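Local coordinates for polyporopepsin (Irpex lacteus, PDB 1WKR), which cleaves proteins as a pepsin-like aspartic endopeptidase of broad specificity with milk-clotting activity, at residues Q193-S205 with I220-T232. Sequence-based numbering, arbitrary orientation.
Unlike the reference sequence in segment 193-205: Ser194 (reference Thr).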
# COMPACT_ATOMS: atom_id res chain seq x y z
N GLN A 193 9.57 -4.74 -13.11
CA GLN A 193 8.68 -4.19 -14.13
C GLN A 193 9.46 -3.20 -14.97
O GLN A 193 10.53 -2.74 -14.55
CB GLN A 193 7.44 -3.49 -13.51
CG GLN A 193 7.71 -2.08 -13.04
CD GLN A 193 6.53 -1.49 -12.26
OE1 GLN A 193 5.50 -2.14 -12.08
NE2 GLN A 193 6.68 -0.24 -11.85
N SER A 194 8.89 -2.79 -16.10
CA SER A 194 9.31 -1.62 -16.83
C SER A 194 8.12 -0.70 -17.01
O SER A 194 6.98 -1.11 -16.87
CB SER A 194 9.92 -2.00 -18.18
OG SER A 194 8.88 -2.44 -19.02
N ILE A 195 8.41 0.56 -17.35
CA ILE A 195 7.41 1.58 -17.58
C ILE A 195 7.75 2.34 -18.85
O ILE A 195 8.90 2.80 -19.02
CB ILE A 195 7.30 2.59 -16.38
CG1 ILE A 195 7.21 1.86 -15.02
CG2 ILE A 195 6.07 3.49 -16.59
CD1 ILE A 195 7.23 2.88 -13.85
N ARG A 196 6.77 2.52 -19.70
CA ARG A 196 6.89 3.41 -20.88
C ARG A 196 5.76 4.37 -20.89
O ARG A 196 4.67 4.15 -20.32
CB ARG A 196 6.98 2.59 -22.16
CG ARG A 196 5.90 2.16 -22.65
CD ARG A 196 5.99 1.73 -24.32
NE ARG A 196 4.63 1.30 -24.62
CZ ARG A 196 4.14 0.17 -24.35
NH1 ARG A 196 4.97 -0.75 -23.73
NH2 ARG A 196 2.97 -0.26 -24.56
N TYR A 197 5.95 5.50 -21.56
CA TYR A 197 4.94 6.57 -21.70
C TYR A 197 4.51 6.58 -23.17
O TYR A 197 5.35 6.72 -24.05
CB TYR A 197 5.55 7.90 -21.30
CG TYR A 197 4.62 9.08 -21.51
CD1 TYR A 197 3.60 9.32 -20.59
CD2 TYR A 197 4.75 9.90 -22.61
CE1 TYR A 197 2.72 10.41 -20.77
CE2 TYR A 197 3.87 11.02 -22.80
CZ TYR A 197 2.93 11.25 -21.84
OH TYR A 197 2.02 12.28 -21.95
N GLY A 198 3.23 6.42 -23.43
CA GLY A 198 2.75 6.36 -24.82
C GLY A 198 3.37 5.17 -25.51
O GLY A 198 3.80 4.18 -24.93
N SER A 199 3.53 5.30 -26.84
CA SER A 199 4.01 4.18 -27.64
C SER A 199 5.49 4.10 -27.73
O SER A 199 6.00 3.02 -28.09
CB SER A 199 3.43 4.25 -29.09
OG SER A 199 1.95 3.91 -28.88
N SER A 200 6.24 5.20 -27.46
CA SER A 200 7.62 5.29 -27.93
C SER A 200 8.55 5.90 -26.94
O SER A 200 9.71 6.25 -27.32
CB SER A 200 7.76 6.07 -29.24
OG SER A 200 7.39 7.39 -29.09
N THR A 201 8.22 6.10 -25.68
CA THR A 201 9.07 6.84 -24.71
C THR A 201 9.35 5.98 -23.53
O THR A 201 8.48 5.78 -22.65
CB THR A 201 8.43 8.16 -24.30
OG1 THR A 201 8.15 8.92 -25.53
CG2 THR A 201 9.32 9.00 -23.45
N SER A 202 10.57 5.50 -23.35
CA SER A 202 10.90 4.76 -22.13
C SER A 202 10.92 5.68 -20.93
O SER A 202 11.40 6.82 -21.02
CB SER A 202 12.31 4.08 -22.31
OG SER A 202 12.59 3.33 -21.10
N ILE A 203 10.39 5.27 -19.85
CA ILE A 203 10.41 5.99 -18.56
C ILE A 203 11.35 5.28 -17.57
O ILE A 203 12.22 5.90 -17.01
CB ILE A 203 8.99 6.17 -18.03
CG1 ILE A 203 8.13 7.00 -18.96
CG2 ILE A 203 9.06 6.76 -16.59
CD1 ILE A 203 8.64 8.47 -19.15
N LEU A 204 11.13 3.98 -17.34
CA LEU A 204 11.91 3.19 -16.41
C LEU A 204 12.23 1.89 -17.06
O LEU A 204 11.29 1.09 -17.32
CB LEU A 204 11.15 3.02 -15.11
CG LEU A 204 11.96 2.33 -13.98
CD1 LEU A 204 13.03 3.27 -13.40
CD2 LEU A 204 11.03 1.92 -12.85
N SER A 205 13.48 1.58 -17.32
CA SER A 205 13.87 0.32 -17.87
C SER A 205 13.65 -0.82 -16.86
O SER A 205 13.70 -0.54 -15.62
CB SER A 205 15.38 0.33 -18.28
OG SER A 205 15.63 1.47 -19.17
N ILE A 220 8.62 6.80 -8.79
CA ILE A 220 9.63 6.24 -9.71
C ILE A 220 10.97 6.88 -9.48
O ILE A 220 11.06 8.03 -9.03
CB ILE A 220 9.15 6.38 -11.21
CG1 ILE A 220 8.94 7.87 -11.59
CG2 ILE A 220 7.87 5.58 -11.39
CD1 ILE A 220 8.49 8.05 -13.05
N ALA A 221 12.01 6.13 -9.76
CA ALA A 221 13.39 6.61 -9.57
C ALA A 221 13.61 7.98 -10.19
O ALA A 221 12.98 8.30 -11.18
CB ALA A 221 14.39 5.61 -10.17
N SER A 222 14.51 8.74 -9.61
CA SER A 222 14.65 10.16 -10.02
C SER A 222 14.96 10.38 -11.45
O SER A 222 14.46 11.33 -12.05
CB SER A 222 15.77 10.79 -9.12
OG SER A 222 15.45 10.65 -7.74
N ASP A 223 15.80 9.51 -12.05
CA ASP A 223 16.07 9.63 -13.45
C ASP A 223 14.88 9.34 -14.32
O ASP A 223 14.65 9.97 -15.38
CB ASP A 223 17.29 8.73 -13.85
CG ASP A 223 17.21 7.31 -13.32
OD1 ASP A 223 16.90 7.05 -12.14
OD2 ASP A 223 17.47 6.34 -14.08
N ALA A 224 13.99 8.41 -13.89
CA ALA A 224 12.73 8.13 -14.57
C ALA A 224 11.74 9.26 -14.37
O ALA A 224 11.04 9.64 -15.33
CB ALA A 224 12.17 6.84 -13.98
N PHE A 225 11.71 9.86 -13.18
CA PHE A 225 10.85 11.02 -12.94
C PHE A 225 11.22 12.16 -13.81
O PHE A 225 10.35 12.85 -14.38
CB PHE A 225 10.98 11.43 -11.45
CG PHE A 225 10.02 12.49 -11.04
CD1 PHE A 225 8.67 12.24 -10.90
CD2 PHE A 225 10.51 13.79 -10.78
CE1 PHE A 225 7.81 13.21 -10.49
CE2 PHE A 225 9.60 14.76 -10.38
CZ PHE A 225 8.26 14.48 -10.19
N ALA A 226 12.53 12.43 -14.06
CA ALA A 226 12.91 13.48 -15.02
C ALA A 226 12.42 13.18 -16.36
O ALA A 226 11.95 14.08 -17.09
CB ALA A 226 14.46 13.59 -14.99
N LYS A 227 12.48 11.93 -16.83
CA LYS A 227 11.96 11.55 -18.18
C LYS A 227 10.46 11.79 -18.24
O LYS A 227 9.93 12.24 -19.29
CB LYS A 227 12.25 10.10 -18.50
CG LYS A 227 13.76 9.88 -18.74
CD LYS A 227 14.02 8.36 -19.04
CE LYS A 227 15.54 8.17 -19.02
NZ LYS A 227 15.84 6.72 -19.29
N TYR A 228 9.73 11.45 -17.16
CA TYR A 228 8.27 11.65 -17.14
C TYR A 228 7.90 13.14 -17.17
O TYR A 228 6.95 13.53 -17.88
CB TYR A 228 7.76 10.98 -15.89
CG TYR A 228 6.26 11.11 -15.68
CD1 TYR A 228 5.39 10.35 -16.47
CD2 TYR A 228 5.72 12.00 -14.77
CE1 TYR A 228 3.99 10.43 -16.29
CE2 TYR A 228 4.33 12.09 -14.60
CZ TYR A 228 3.51 11.31 -15.32
OH TYR A 228 2.15 11.44 -15.13
N LYS A 229 8.61 13.95 -16.40
CA LYS A 229 8.35 15.40 -16.43
C LYS A 229 8.62 15.91 -17.80
O LYS A 229 7.79 16.72 -18.36
CB LYS A 229 9.32 16.11 -15.47
CG LYS A 229 9.02 16.14 -14.22
CD LYS A 229 9.92 17.01 -13.32
CE LYS A 229 9.63 18.51 -13.43
NZ LYS A 229 10.45 19.43 -12.53
N LYS A 230 9.67 15.50 -18.51
CA LYS A 230 9.94 15.97 -19.86
C LYS A 230 8.85 15.53 -20.76
O LYS A 230 8.38 16.34 -21.63
CB LYS A 230 11.33 15.39 -20.30
CG LYS A 230 11.72 15.79 -21.70
CD LYS A 230 13.06 15.01 -22.11
CE LYS A 230 13.27 15.28 -23.64
NZ LYS A 230 14.62 14.68 -24.14
N ALA A 231 8.40 14.27 -20.72
CA ALA A 231 7.47 13.69 -21.70
C ALA A 231 6.09 14.34 -21.52
O ALA A 231 5.38 14.52 -22.58
CB ALA A 231 7.35 12.21 -21.44
N THR A 232 5.69 14.69 -20.33
CA THR A 232 4.34 15.23 -20.09
C THR A 232 4.31 16.74 -20.16
O THR A 232 3.19 17.28 -20.31
CB THR A 232 3.85 14.82 -18.69
OG1 THR A 232 4.72 15.36 -17.67
CG2 THR A 232 3.70 13.31 -18.48
O HOH W 1 2.60 14.40 -23.44
O HOH W 2 14.56 4.14 -19.49
O HOH W 3 14.97 5.93 -16.26
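Ile203, the residue most covered by the helix segment, centres a contact that is mainly apolar, since the two segments share no direct hydrogen bond: its CG2 lies 3.8 Å from Ile220 CD1, while its CD1 reaches the helix backbone at Tyr228 N (3.7 Å). With CG anti to the backbone N (chi1 -173°), Leu204 brings CD1 to 3.7 Å from Ala224 CB. Ile203 and Leu204 both face Ile195, whose O accepts both their N-H groups, a classic beta bulge. Ile203 O also comes within 3.3 Å of Ala224 CA in a CA-H...O contact. At the C-terminal end of the helix the Tyr197 ring meets Ala231 CB through CD2 (3.7 Å) and Thr232 CG2 through CE1 (3.8 Å).

Polar links across the contact run through water. Tyr197 OH is hydrogen-bonded to Gln254 N and to a water held by Ala231 O. Replacing Tyr197 with an alanine would probably open a gap beside Ala231 and Thr232 and deprive Gln254 N and this water of their hydroxyl partner. Another water, 2.9 Å from Lys227 NZ, ties it to the hydroxyls of Ser202 and Ser205.

Strand 193-197 and helix 222-232 run nearly parallel (18°), their axes 10.0 Å apart at closest approach. The helix packs over the hairpin of strands 190-197 and 201-205, while Tyr228 extends the packing to strand 289-295.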